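Coronin (Toxoplasma gondii, PDB 4OZU) belongs to the coronin family and probably binds actin filaments, the chain here being its WD40 beta-propeller domain. Local coordinates at residues A[23-28]-A[66-71]; A[78-83]-A[97-102]; A[139-144]-A[371-376]; A[167-172]-A[197-202]; A[232-237]-A[250-255]. All blocks are in the same frame, centred on the assembly; numbering follows the deposited sequence.

The five contacts sample different parts of a seven-bladed beta-propeller. Contact 1 lies where the N-terminal strand joins the last blade, about 40 Å centre to centre from contacts 4 and 5, on the opposite side of the chain's centre. Contacts 2 and 5 each join the two strands of a hairpin, in different blades, their centres 31 Å apart. Contact 4 packs two adjoining blades together and touches contact 5 through Ile198 CD1, 3.6 Å from Thr252 CG2. Contact 3 brings the segment after the last blade back to residues 139-144, its nearest atoms about 5 Å from contact 4. A bound Tris, probably from the crystallisation liquor, lies about 4 Å from the Trp250 side chain in contact 5.

Contact 1 (A[23-28]-A[66-71]); sequences QYSDLR and IGRNPA
Ile66 lays its CG1 over the face of the Tyr24 ring, 3.9 Å from the ring centroid and almost on its normal, a CH-pi contact at the closure of the WD40 beta-propeller. Strand 16-25 completes the blade formed with the late strands 331-339 and 343-350, the Velcro-like closure of propellers, and residues 67-68 add a short parallel edge to it. The two side chains meet at about a right angle. With CG1 anti to the backbone N (chi1 -167°), Ile66 runs across the ring and sets CD1 3.8 Å from Tyr24 CE1. Tyr24 OH is hydrogen-bonded to Leu63 O, which anchors the far end of the ring, while Leu344 and Pro346 of strand 343-350 also pack on it. The backbones meet through one sound bond, Ser25 N to Gly67 O at 3.1 Å, nearly straight at the hydrogen although the N sits above the carbonyl plane. Weak bonds flank it, from Gly67 N to Gln23 O and from Asn69 N to Ser25 O. Gly67 has a positive phi, 126°, a backbone shape that glycine readily adopts. Ser25 turns its OG between backbone N and carbonyl carbon, 3.3 Å from Arg68 CA. Leu61 of strand 58-62 lies against Leu27 and Pro70. These last two cross at about a right angle, the CD2 branch of Leu27 resting 3.7 Å from Pro70 CG.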
# COMPACT_ATOMS: atom_id res chain seq x y z
N GLN A 23 14.01 -6.63 16.51
CA GLN A 23 12.89 -5.70 16.41
C GLN A 23 13.40 -4.26 16.37
O GLN A 23 14.51 -3.98 16.83
CB GLN A 23 11.95 -5.85 17.60
CG GLN A 23 11.40 -7.25 17.82
CD GLN A 23 10.65 -7.38 19.14
OE1 GLN A 23 10.98 -6.72 20.13
NE2 GLN A 23 9.63 -8.22 19.16
N TYR A 24 12.59 -3.36 15.83
CA TYR A 24 12.76 -1.94 16.06
C TYR A 24 12.01 -1.67 17.36
O TYR A 24 10.78 -1.78 17.38
CB TYR A 24 12.23 -1.09 14.90
CG TYR A 24 12.70 -1.55 13.54
CD1 TYR A 24 12.05 -2.58 12.86
CD2 TYR A 24 13.79 -0.95 12.92
CE1 TYR A 24 12.47 -3.00 11.61
CE2 TYR A 24 14.23 -1.36 11.68
CZ TYR A 24 13.56 -2.38 11.02
OH TYR A 24 14.00 -2.79 9.79
N SER A 25 12.72 -1.35 18.43
CA SER A 25 12.09 -1.24 19.75
C SER A 25 12.39 0.08 20.44
O SER A 25 13.18 0.90 19.97
CB SER A 25 12.54 -2.41 20.63
OG SER A 25 13.93 -2.36 20.90
N ASP A 26 11.72 0.29 21.58
CA ASP A 26 11.78 1.53 22.34
C ASP A 26 11.34 2.72 21.50
O ASP A 26 11.86 3.84 21.61
CB ASP A 26 13.19 1.74 22.90
CG ASP A 26 13.37 1.07 24.24
OD1 ASP A 26 12.58 1.35 25.17
OD2 ASP A 26 14.29 0.23 24.37
N LEU A 27 10.35 2.47 20.65
CA LEU A 27 9.74 3.53 19.86
C LEU A 27 8.57 4.13 20.63
O LEU A 27 8.13 3.57 21.63
CB LEU A 27 9.27 2.98 18.52
CG LEU A 27 10.32 2.24 17.68
CD1 LEU A 27 9.68 1.70 16.41
CD2 LEU A 27 11.50 3.15 17.36
N ARG A 28 8.08 5.27 20.15
CA ARG A 28 6.88 5.92 20.69
C ARG A 28 5.88 6.12 19.56
O ARG A 28 5.82 7.20 18.96
CB ARG A 28 7.23 7.26 21.34
CG ARG A 28 7.88 7.14 22.71
CD ARG A 28 6.85 6.98 23.82
NE ARG A 28 5.85 8.05 23.81
CZ ARG A 28 5.99 9.22 24.44
NH1 ARG A 28 7.08 9.49 25.14
NH2 ARG A 28 5.02 10.12 24.36
N ILE A 66 18.11 -1.83 12.60
CA ILE A 66 17.20 -2.52 13.49
C ILE A 66 17.80 -2.57 14.89
O ILE A 66 19.02 -2.49 15.06
CB ILE A 66 16.89 -3.95 12.97
CG1 ILE A 66 15.70 -4.55 13.72
CG2 ILE A 66 18.12 -4.84 13.07
CD1 ILE A 66 14.95 -5.61 12.92
N GLY A 67 16.94 -2.70 15.90
CA GLY A 67 17.38 -2.80 17.28
C GLY A 67 16.73 -1.78 18.19
O GLY A 67 15.73 -1.14 17.84
N ARG A 68 17.31 -1.63 19.37
CA ARG A 68 16.77 -0.77 20.42
C ARG A 68 17.07 0.70 20.17
O ARG A 68 18.14 1.05 19.65
CB ARG A 68 17.32 -1.20 21.79
CG ARG A 68 17.03 -0.22 22.92
CD ARG A 68 16.95 -0.90 24.28
NE ARG A 68 18.22 -1.45 24.73
CZ ARG A 68 18.40 -2.08 25.89
NH1 ARG A 68 17.39 -2.25 26.72
NH2 ARG A 68 19.60 -2.55 26.21
N ASN A 69 16.11 1.54 20.54
CA ASN A 69 16.21 3.00 20.45
C ASN A 69 16.97 3.49 19.22
O ASN A 69 17.99 4.17 19.34
CB ASN A 69 16.85 3.56 21.72
CG ASN A 69 16.63 5.05 21.88
OD1 ASN A 69 15.74 5.63 21.25
ND2 ASN A 69 17.42 5.68 22.74
N PRO A 70 16.48 3.14 18.03
CA PRO A 70 17.12 3.54 16.78
C PRO A 70 17.01 5.04 16.55
O PRO A 70 16.21 5.70 17.21
CB PRO A 70 16.35 2.76 15.72
CG PRO A 70 15.00 2.60 16.30
CD PRO A 70 15.20 2.45 17.79
N ALA A 71 17.82 5.58 15.64
CA ALA A 71 17.75 6.99 15.30
C ALA A 71 16.45 7.30 14.58
O ALA A 71 16.21 6.80 13.48
CB ALA A 71 18.94 7.40 14.45

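Contact 2 (A[78-83]-A[97-102]); sequences HTASIQ and TACEDT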
# COMPACT_ATOMS: atom_id res chain seq x y z
N HIS A 78 2.53 19.03 9.96
CA HIS A 78 1.11 18.72 10.15
C HIS A 78 0.53 19.44 11.35
O HIS A 78 1.21 19.62 12.36
CB HIS A 78 0.91 17.21 10.33
CG HIS A 78 1.72 16.37 9.39
ND1 HIS A 78 2.94 15.83 9.73
CD2 HIS A 78 1.48 15.98 8.11
CE1 HIS A 78 3.42 15.14 8.71
NE2 HIS A 78 2.55 15.22 7.71
N THR A 79 -0.73 19.84 11.25
CA THR A 79 -1.42 20.53 12.35
C THR A 79 -2.48 19.62 12.96
O THR A 79 -3.09 19.95 13.98
CB THR A 79 -2.04 21.86 11.88
OG1 THR A 79 -3.21 21.62 11.08
CG2 THR A 79 -1.02 22.67 11.08
N ALA A 80 -2.67 18.45 12.36
CA ALA A 80 -3.57 17.43 12.90
C ALA A 80 -2.95 16.06 12.65
O ALA A 80 -1.80 15.96 12.24
CB ALA A 80 -4.95 17.54 12.28
N SER A 81 -3.71 15.00 12.90
CA SER A 81 -3.17 13.64 12.82
C SER A 81 -2.91 13.21 11.39
O SER A 81 -3.58 13.66 10.45
CB SER A 81 -4.11 12.65 13.49
OG SER A 81 -5.27 12.45 12.70
N ILE A 82 -1.94 12.31 11.23
CA ILE A 82 -1.61 11.74 9.94
C ILE A 82 -2.52 10.56 9.63
O ILE A 82 -2.60 9.61 10.42
CB ILE A 82 -0.14 11.29 9.89
CG1 ILE A 82 0.79 12.49 10.11
CG2 ILE A 82 0.18 10.62 8.56
CD1 ILE A 82 2.21 12.10 10.52
N GLN A 83 -3.18 10.61 8.48
CA GLN A 83 -4.13 9.58 8.07
C GLN A 83 -3.55 8.56 7.11
O GLN A 83 -4.01 7.42 7.05
CB GLN A 83 -5.36 10.22 7.43
CG GLN A 83 -6.17 11.05 8.41
CD GLN A 83 -6.74 10.22 9.55
OE1 GLN A 83 -6.48 10.50 10.72
NE2 GLN A 83 -7.51 9.19 9.21
N THR A 97 2.30 12.68 2.81
CA THR A 97 1.38 12.41 3.90
C THR A 97 0.04 13.07 3.62
O THR A 97 -0.03 14.15 3.04
CB THR A 97 1.90 12.93 5.25
OG1 THR A 97 2.08 14.35 5.17
CG2 THR A 97 3.21 12.27 5.62
N ALA A 98 -1.02 12.38 4.02
CA ALA A 98 -2.36 12.93 4.06
C ALA A 98 -2.70 13.25 5.51
O ALA A 98 -2.40 12.46 6.39
CB ALA A 98 -3.37 11.96 3.48
N CYS A 99 -3.33 14.39 5.74
CA CYS A 99 -3.55 14.87 7.10
C CYS A 99 -5.01 15.23 7.37
O CYS A 99 -5.75 15.61 6.46
CB CYS A 99 -2.66 16.08 7.35
SG CYS A 99 -2.66 16.67 9.05
N GLU A 100 -5.41 15.08 8.63
CA GLU A 100 -6.76 15.44 9.05
C GLU A 100 -7.04 16.92 8.83
O GLU A 100 -8.20 17.32 8.81
CB GLU A 100 -6.98 15.10 10.52
CG GLU A 100 -7.50 13.69 10.77
CD GLU A 100 -8.08 13.51 12.16
OE1 GLU A 100 -7.80 14.35 13.04
OE2 GLU A 100 -8.83 12.54 12.37
N ASP A 101 -6.00 17.73 8.67
CA ASP A 101 -6.21 19.17 8.47
C ASP A 101 -6.47 19.50 7.00
O ASP A 101 -6.47 20.67 6.61
CB ASP A 101 -5.03 19.99 9.01
CG ASP A 101 -3.71 19.67 8.32
OD1 ASP A 101 -3.70 19.02 7.25
OD2 ASP A 101 -2.66 20.10 8.86
N THR A 102 -6.71 18.45 6.20
CA THR A 102 -7.15 18.53 4.80
C THR A 102 -6.01 18.76 3.80
O THR A 102 -6.26 18.83 2.59
CB THR A 102 -8.21 19.66 4.56
OG1 THR A 102 -7.59 20.95 4.53
CG2 THR A 102 -9.31 19.62 5.63
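His78, in the loop leading into strand 82-87, meets Thr97 of the paired strand 94-99 in a WD40 blade, in an arrangement matching the His–Thr–Trp part of the structural tetrad of WD repeats. Starting from CB, which rests 3.8 Å from Cys99 SG, the His78 side chain has its CG beside the backbone N (chi1 -43°), and the ring reaches in to Thr97. ND1 is hydrogen-bonded to Gly56 O. CD2 passes 3.4 Å from Thr97 OG1. NE2, at the tip, is hydrogen-bonded to the same OG1 at 2.7 Å, with the oxygen in the ring plane. Since OG1 also bonds Trp107 NE1, the threonine links two rings, and both ring nitrogens of the histidine are engaged, which fixes its rotation. In one of its two conformers, Ile82 places CG1 over the ring's centre. The strands pair through Gln83 N to Ala98 O and Glu100 N to Ser81 O, both 2.9 Å, around the non-hydrogen-bonded pair Ile82–Cys99. Past Cys99 a type I turn to Thr102 presents Asp101. Its OD2, also salt-bridged to Arg105, accepts from Thr79 N at 3.1 Å and, on its anti lone pair, from Thr79 OG1 at 2.7 Å.

Contact 3 (A[139-144]-A[371-376]); sequences NPAVSG and EPSMTA
Ala141 O receives two backbone donors from residues 371-376: Met374 N at 3.2 Å, with an N-H...O angle of 157°, and Ser373 N in a weaker, bent bond. The return link is poorer, a weak bond from Ser143 N to Met374 O, helped by Val142 CA, whose hydrogen points at that same oxygen from 3.5 Å. Apolar side chains fill in beside this single bridge. The Met374 chain is bent at its last torsion (chi3 -80°), which turns CE in against two partners, 3.8 Å from Val142 CG2 and 3.9 Å from Ala141 CB. A water accepts from Ala376 N at 2.9 Å and, in one of the two Ser143 conformers, is bonded to Ser143 OG at 3.0 Å. Residues 139-144 form the loop joining strands 133-138 and 145-150 of one WD40 propeller blade, whereas 371-376 belong to the chain that follows the last blade and returns over the propeller. In the next shell, Asn139 shapes the loop as an Asx turn: its OD1 accepts from Ala141 N at 2.8 Å in the carbonyl plane, and from Val142 N at 3.0 Å from above that plane. Asn139 ND2 is held by Gly184 O. On the other side Thr375 is the N-cap of helix 376-380, and its own N is bonded to Glu378 OE1, consistent with a capping box. From this helix Trp379 packs against Asn139, Val142 and Met374.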
# COMPACT_ATOMS: atom_id res chain seq x y z
N ASN A 139 1.12 7.33 -8.36
CA ASN A 139 1.04 6.56 -9.58
C ASN A 139 2.29 5.69 -9.72
O ASN A 139 3.40 6.18 -9.57
CB ASN A 139 0.90 7.50 -10.78
CG ASN A 139 0.56 6.77 -12.05
OD1 ASN A 139 1.32 5.92 -12.53
ND2 ASN A 139 -0.60 7.08 -12.61
N PRO A 140 2.11 4.39 -9.99
CA PRO A 140 3.25 3.47 -10.04
C PRO A 140 4.06 3.56 -11.33
O PRO A 140 5.13 2.97 -11.39
CB PRO A 140 2.60 2.09 -9.92
CG PRO A 140 1.26 2.27 -10.53
CD PRO A 140 0.83 3.67 -10.16
N ALA A 141 3.58 4.30 -12.33
CA ALA A 141 4.26 4.38 -13.62
C ALA A 141 4.71 5.79 -13.97
O ALA A 141 5.63 5.96 -14.77
CB ALA A 141 3.38 3.83 -14.71
N VAL A 142 4.06 6.78 -13.38
CA VAL A 142 4.25 8.17 -13.79
C VAL A 142 4.77 9.01 -12.66
O VAL A 142 4.18 9.07 -11.58
CB VAL A 142 2.93 8.79 -14.29
CG1 VAL A 142 3.18 10.18 -14.90
CG2 VAL A 142 2.26 7.87 -15.29
N SER A 143 5.89 9.66 -12.91
CA SER A 143 6.47 10.61 -11.98
C SER A 143 5.51 11.77 -11.73
O SER A 143 4.87 12.26 -12.65
CB SER A 143 7.80 11.13 -12.52
OG SER A 143 7.77 11.23 -13.94
N GLY A 144 5.41 12.18 -10.47
CA GLY A 144 4.73 13.41 -10.13
C GLY A 144 3.23 13.34 -10.04
O GLY A 144 2.59 14.36 -9.75
N GLU A 371 12.35 3.57 -11.50
CA GLU A 371 12.37 4.49 -12.64
C GLU A 371 10.97 4.61 -13.21
O GLU A 371 10.35 3.60 -13.53
CB GLU A 371 13.30 3.99 -13.76
CG GLU A 371 14.76 3.99 -13.46
CD GLU A 371 15.55 3.43 -14.63
OE1 GLU A 371 15.04 3.46 -15.77
OE2 GLU A 371 16.67 2.94 -14.40
N PRO A 372 10.45 5.84 -13.36
CA PRO A 372 9.13 5.95 -14.00
C PRO A 372 9.15 5.54 -15.47
O PRO A 372 10.10 5.88 -16.16
CB PRO A 372 8.79 7.44 -13.87
CG PRO A 372 9.83 8.04 -12.99
CD PRO A 372 11.01 7.16 -13.00
N SER A 373 8.11 4.87 -15.95
CA SER A 373 8.07 4.49 -17.36
C SER A 373 7.64 5.67 -18.23
O SER A 373 7.96 5.72 -19.42
CB SER A 373 7.13 3.31 -17.60
OG SER A 373 5.78 3.68 -17.46
N MET A 374 6.94 6.62 -17.61
CA MET A 374 6.43 7.80 -18.31
C MET A 374 6.65 9.07 -17.50
O MET A 374 6.55 9.06 -16.27
CB MET A 374 4.93 7.65 -18.58
CG MET A 374 4.58 6.53 -19.52
SD MET A 374 2.79 6.35 -19.66
CE MET A 374 2.43 5.44 -18.17
N THR A 375 6.97 10.15 -18.20
CA THR A 375 6.86 11.49 -17.62
C THR A 375 5.39 11.88 -17.55
O THR A 375 4.56 11.29 -18.25
CB THR A 375 7.62 12.53 -18.44
OG1 THR A 375 6.98 12.67 -19.72
CG2 THR A 375 9.08 12.12 -18.63
N ALA A 376 5.06 12.86 -16.72
CA ALA A 376 3.68 13.32 -16.63
C ALA A 376 3.20 13.78 -18.00
O ALA A 376 2.07 13.52 -18.40
CB ALA A 376 3.56 14.44 -15.62
O HOH W 1 7.03 13.95 -14.86

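Contact 4 (A[167-172]-A[197-202]); sequences ASVKFQ and NIVDPR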
# COMPACT_ATOMS: atom_id res chain seq x y z
N ALA A 167 -7.60 17.11 -11.96
CA ALA A 167 -8.88 16.43 -12.09
C ALA A 167 -9.39 16.01 -10.72
O ALA A 167 -8.60 15.70 -9.83
CB ALA A 167 -8.75 15.22 -13.00
N SER A 168 -10.70 16.02 -10.57
CA SER A 168 -11.33 15.59 -9.33
C SER A 168 -12.61 14.87 -9.68
O SER A 168 -13.27 15.21 -10.66
CB SER A 168 -11.61 16.78 -8.41
OG SER A 168 -10.41 17.36 -7.94
N VAL A 169 -12.95 13.88 -8.87
CA VAL A 169 -14.22 13.17 -9.01
C VAL A 169 -14.81 13.03 -7.62
O VAL A 169 -14.12 12.58 -6.70
CB VAL A 169 -14.03 11.79 -9.66
CG1 VAL A 169 -15.31 10.98 -9.60
CG2 VAL A 169 -13.57 11.94 -11.11
N LYS A 170 -16.07 13.42 -7.46
CA LYS A 170 -16.71 13.36 -6.15
C LYS A 170 -17.87 12.38 -6.11
O LYS A 170 -18.85 12.50 -6.86
CB LYS A 170 -17.20 14.73 -5.72
CG LYS A 170 -17.77 14.70 -4.31
CD LYS A 170 -18.26 16.04 -3.82
CE LYS A 170 -18.61 15.96 -2.34
NZ LYS A 170 -19.47 14.78 -2.02
N PHE A 171 -17.76 11.42 -5.19
CA PHE A 171 -18.83 10.49 -4.87
C PHE A 171 -19.65 11.04 -3.72
O PHE A 171 -19.22 11.96 -3.02
CB PHE A 171 -18.25 9.12 -4.52
CG PHE A 171 -17.44 8.53 -5.63
CD1 PHE A 171 -18.05 7.82 -6.65
CD2 PHE A 171 -16.08 8.72 -5.67
CE1 PHE A 171 -17.31 7.30 -7.68
CE2 PHE A 171 -15.33 8.19 -6.70
CZ PHE A 171 -15.94 7.48 -7.70
N GLN A 172 -20.84 10.49 -3.53
CA GLN A 172 -21.75 10.99 -2.51
C GLN A 172 -21.35 10.57 -1.09
O GLN A 172 -21.69 11.26 -0.13
CB GLN A 172 -23.17 10.51 -2.80
CG GLN A 172 -23.71 10.95 -4.15
CD GLN A 172 -25.19 10.65 -4.31
OE1 GLN A 172 -25.98 10.84 -3.39
NE2 GLN A 172 -25.56 10.18 -5.50
N ASN A 197 -15.65 1.74 -7.17
CA ASN A 197 -15.69 2.66 -8.30
C ASN A 197 -14.37 2.69 -9.02
O ASN A 197 -13.31 2.70 -8.40
CB ASN A 197 -16.05 4.07 -7.83
CG ASN A 197 -17.22 4.09 -6.86
OD1 ASN A 197 -18.38 3.91 -7.26
ND2 ASN A 197 -16.93 4.32 -5.58
N ILE A 198 -14.44 2.71 -10.35
CA ILE A 198 -13.27 2.82 -11.20
C ILE A 198 -13.23 4.21 -11.83
O ILE A 198 -14.22 4.66 -12.40
CB ILE A 198 -13.25 1.76 -12.31
CG1 ILE A 198 -13.58 0.37 -11.75
CG2 ILE A 198 -11.91 1.77 -13.02
CD1 ILE A 198 -12.62 -0.12 -10.68
N VAL A 199 -12.07 4.86 -11.74
CA VAL A 199 -11.92 6.25 -12.16
C VAL A 199 -10.81 6.41 -13.17
O VAL A 199 -9.70 5.91 -12.95
CB VAL A 199 -11.61 7.17 -10.96
CG1 VAL A 199 -11.50 8.62 -11.41
CG2 VAL A 199 -12.69 7.02 -9.88
N ASP A 200 -11.11 7.11 -14.26
CA ASP A 200 -10.12 7.49 -15.26
C ASP A 200 -9.77 8.97 -15.07
O ASP A 200 -10.55 9.85 -15.43
CB ASP A 200 -10.66 7.24 -16.67
CG ASP A 200 -9.63 7.51 -17.77
OD1 ASP A 200 -8.76 8.39 -17.60
OD2 ASP A 200 -9.70 6.84 -18.82
N PRO A 201 -8.60 9.25 -14.48
CA PRO A 201 -8.29 10.66 -14.18
C PRO A 201 -8.03 11.52 -15.41
O PRO A 201 -8.36 12.71 -15.40
CB PRO A 201 -7.02 10.57 -13.33
CG PRO A 201 -6.41 9.24 -13.68
CD PRO A 201 -7.56 8.34 -13.97
N ARG A 202 -7.44 10.96 -16.46
CA ARG A 202 -7.16 11.74 -17.65
C ARG A 202 -8.45 12.11 -18.40
O ARG A 202 -8.49 13.08 -19.15
CB ARG A 202 -6.20 10.99 -18.57
CG ARG A 202 -4.77 10.99 -18.03
CD ARG A 202 -3.84 10.16 -18.85
NE ARG A 202 -4.20 8.75 -18.81
CZ ARG A 202 -3.51 7.79 -19.41
NH1 ARG A 202 -2.41 8.08 -20.10
NH2 ARG A 202 -3.92 6.54 -19.33
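Asn197 OD1 is hydrogen-bonded to Ser209 OG and its ND2 bonds weakly to Thr191 OG1, so the amide that lies against Phe171 is held mainly at its oxygen. The two side chains reach toward each other and stack, amide and ring planes 23° apart. Phe171 CE1 comes within 3.3 Å of Asn197 CG and CZ within 3.4 Å of Asn197 CB, while ND2 sits 3.7 Å above the ring plane, displaced toward the rim. A chi1 of -59°, with CG anti to the carbonyl carbon, carries the Phe171 ring across toward strand 195-200. Val199 meets the ring at its edge, its CG2 in the ring plane and 3.9 Å from Phe171 CZ. The other branch of Val199, CG1, faces Val169 CG2 at 3.9 Å, the two valines lying alongside each other and pointing opposite ways. At the far end Ala167 CB touches Pro201 O at 3.5 Å. Val206 of strand 205-211 and Phe157 of strand 154-159 enlarge this apolar layer. The two strands run nearly antiparallel, yet with their CA atoms 7.9 Å apart at Val169 and Val199 they are joined by side chains, as is typical of the face-to-face packing of adjoining blades in a beta-propeller.

Contact 5 (A[232-237]-A[250-255]); sequences GHVFTT and WDTRKF
Strands 233-239 and 245-251 pair antiparallel, with backbone bonds from Val234 N to Trp250 O at 2.9 Å and from Trp250 N to Val234 O at 2.8 Å. They are the two middle strands of a four-stranded WD40 blade, and Trp250-Asp251 matches the Trp-Asp pair, at the end of a strand, for which the repeat is named. Trp250 lies at about a right angle to Thr236. The indole NE1 donates to Thr236 OG1 at 2.9 Å, with an N-H...O angle of 168° and the oxygen in the ring plane. Because OG1 also bonds His213 NE2, this relay of bonds resembles the Trp–Thr–His network of canonical WD repeats. A Tris molecule, probably from the crystallisation liquor, is bound near the indole. On the opposite face of the sheet Asp251 CB makes a CH-pi contact over one face of the His233 ring, 4.1 Å from the centroid, and the Asp251 carboxylate is turned 21° from that ring. His233 ND1 is held by Asp231 O. Asp251 OD1 accepts from Arg253 N in an Asx turn at the start of a type I turn, and Asp231 forms a salt bridge with Arg253. Val234 CG2 rests 3.9 Å from Thr252 CG2. Gly232 O is gripped twice by Thr252: by N at 3.0 Å and, on a lone pair in the carbonyl plane, by OG1 at 2.7 Å.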
# COMPACT_ATOMS: atom_id res chain seq x y z
N GLY A 232 -6.76 -5.27 -15.87
CA GLY A 232 -8.02 -4.67 -15.49
C GLY A 232 -8.75 -5.34 -14.35
O GLY A 232 -9.92 -5.05 -14.12
N HIS A 233 -8.07 -6.23 -13.62
CA HIS A 233 -8.71 -6.90 -12.49
C HIS A 233 -8.42 -6.19 -11.17
O HIS A 233 -7.32 -5.69 -10.94
CB HIS A 233 -8.27 -8.37 -12.41
CG HIS A 233 -8.93 -9.25 -13.42
ND1 HIS A 233 -8.91 -8.98 -14.77
CD2 HIS A 233 -9.66 -10.38 -13.28
CE1 HIS A 233 -9.59 -9.91 -15.42
NE2 HIS A 233 -10.06 -10.77 -14.54
N VAL A 234 -9.45 -6.15 -10.33
CA VAL A 234 -9.42 -5.49 -9.03
C VAL A 234 -9.89 -6.48 -7.97
O VAL A 234 -10.74 -7.32 -8.24
CB VAL A 234 -10.32 -4.24 -9.00
CG1 VAL A 234 -10.40 -3.64 -7.58
CG2 VAL A 234 -9.82 -3.20 -9.97
N PHE A 235 -9.32 -6.36 -6.77
CA PHE A 235 -9.63 -7.25 -5.65
C PHE A 235 -10.27 -6.44 -4.53
O PHE A 235 -9.77 -5.38 -4.20
CB PHE A 235 -8.35 -7.90 -5.13
CG PHE A 235 -8.57 -8.85 -3.97
CD1 PHE A 235 -9.02 -10.14 -4.18
CD2 PHE A 235 -8.30 -8.44 -2.66
CE1 PHE A 235 -9.20 -11.01 -3.12
CE2 PHE A 235 -8.48 -9.31 -1.61
CZ PHE A 235 -8.93 -10.60 -1.84
N THR A 236 -11.36 -6.94 -3.95
CA THR A 236 -11.97 -6.28 -2.79
C THR A 236 -12.12 -7.21 -1.62
O THR A 236 -12.27 -8.42 -1.79
CB THR A 236 -13.38 -5.69 -3.10
OG1 THR A 236 -14.25 -6.75 -3.52
CG2 THR A 236 -13.30 -4.63 -4.17
N THR A 237 -12.05 -6.62 -0.42
CA THR A 237 -12.48 -7.27 0.81
C THR A 237 -13.67 -6.51 1.33
O THR A 237 -13.83 -5.32 1.06
CB THR A 237 -11.40 -7.25 1.90
OG1 THR A 237 -11.16 -5.90 2.30
CG2 THR A 237 -10.11 -7.88 1.40
N TRP A 250 -12.80 -8.78 -9.40
CA TRP A 250 -13.61 -8.09 -10.40
C TRP A 250 -12.82 -7.85 -11.65
O TRP A 250 -11.64 -7.50 -11.60
CB TRP A 250 -14.11 -6.75 -9.87
CG TRP A 250 -14.76 -6.86 -8.56
CD1 TRP A 250 -14.14 -6.86 -7.34
CD2 TRP A 250 -16.16 -6.99 -8.30
NE1 TRP A 250 -15.07 -6.98 -6.34
CE2 TRP A 250 -16.32 -7.07 -6.90
CE3 TRP A 250 -17.29 -7.05 -9.11
CZ2 TRP A 250 -17.56 -7.20 -6.31
CZ3 TRP A 250 -18.52 -7.18 -8.52
CH2 TRP A 250 -18.65 -7.26 -7.13
N ASP A 251 -13.50 -8.00 -12.77
CA ASP A 251 -13.00 -7.64 -14.08
C ASP A 251 -13.66 -6.33 -14.49
O ASP A 251 -14.87 -6.29 -14.71
CB ASP A 251 -13.31 -8.75 -15.09
CG ASP A 251 -12.83 -8.44 -16.49
OD1 ASP A 251 -12.30 -7.33 -16.73
OD2 ASP A 251 -12.99 -9.31 -17.36
N THR A 252 -12.88 -5.26 -14.58
CA THR A 252 -13.45 -3.94 -14.84
C THR A 252 -14.02 -3.80 -16.25
O THR A 252 -14.69 -2.81 -16.56
CB THR A 252 -12.41 -2.82 -14.61
OG1 THR A 252 -11.23 -3.09 -15.38
CG2 THR A 252 -12.05 -2.74 -13.14
N ARG A 253 -13.78 -4.80 -17.09
CA ARG A 253 -14.35 -4.83 -18.44
C ARG A 253 -15.66 -5.61 -18.50
O ARG A 253 -16.39 -5.56 -19.50
CB ARG A 253 -13.34 -5.43 -19.42
CG ARG A 253 -12.18 -4.51 -19.74
CD ARG A 253 -11.37 -5.02 -20.91
NE ARG A 253 -10.31 -4.08 -21.27
CZ ARG A 253 -9.10 -4.06 -20.72
NH1 ARG A 253 -8.76 -4.94 -19.78
NH2 ARG A 253 -8.21 -3.16 -21.12
N LYS A 254 -15.94 -6.36 -17.43
CA LYS A 254 -17.17 -7.12 -17.25
C LYS A 254 -17.61 -6.95 -15.79
O LYS A 254 -17.56 -7.90 -14.99
CB LYS A 254 -16.97 -8.61 -17.56
CG LYS A 254 -16.48 -8.91 -18.96
CD LYS A 254 -16.63 -10.39 -19.26
CE LYS A 254 -15.91 -10.80 -20.53
NZ LYS A 254 -16.12 -12.24 -20.83
N PHE A 255 -18.01 -5.73 -15.47
CA PHE A 255 -18.03 -5.23 -14.11
C PHE A 255 -19.40 -5.33 -13.44
O PHE A 255 -19.75 -4.50 -12.61
CB PHE A 255 -17.57 -3.77 -14.14
CG PHE A 255 -16.97 -3.27 -12.86
CD1 PHE A 255 -16.00 -4.00 -12.17
CD2 PHE A 255 -17.34 -2.03 -12.38
CE1 PHE A 255 -15.45 -3.50 -11.01
CE2 PHE A 255 -16.79 -1.53 -11.22
CZ PHE A 255 -15.85 -2.26 -10.53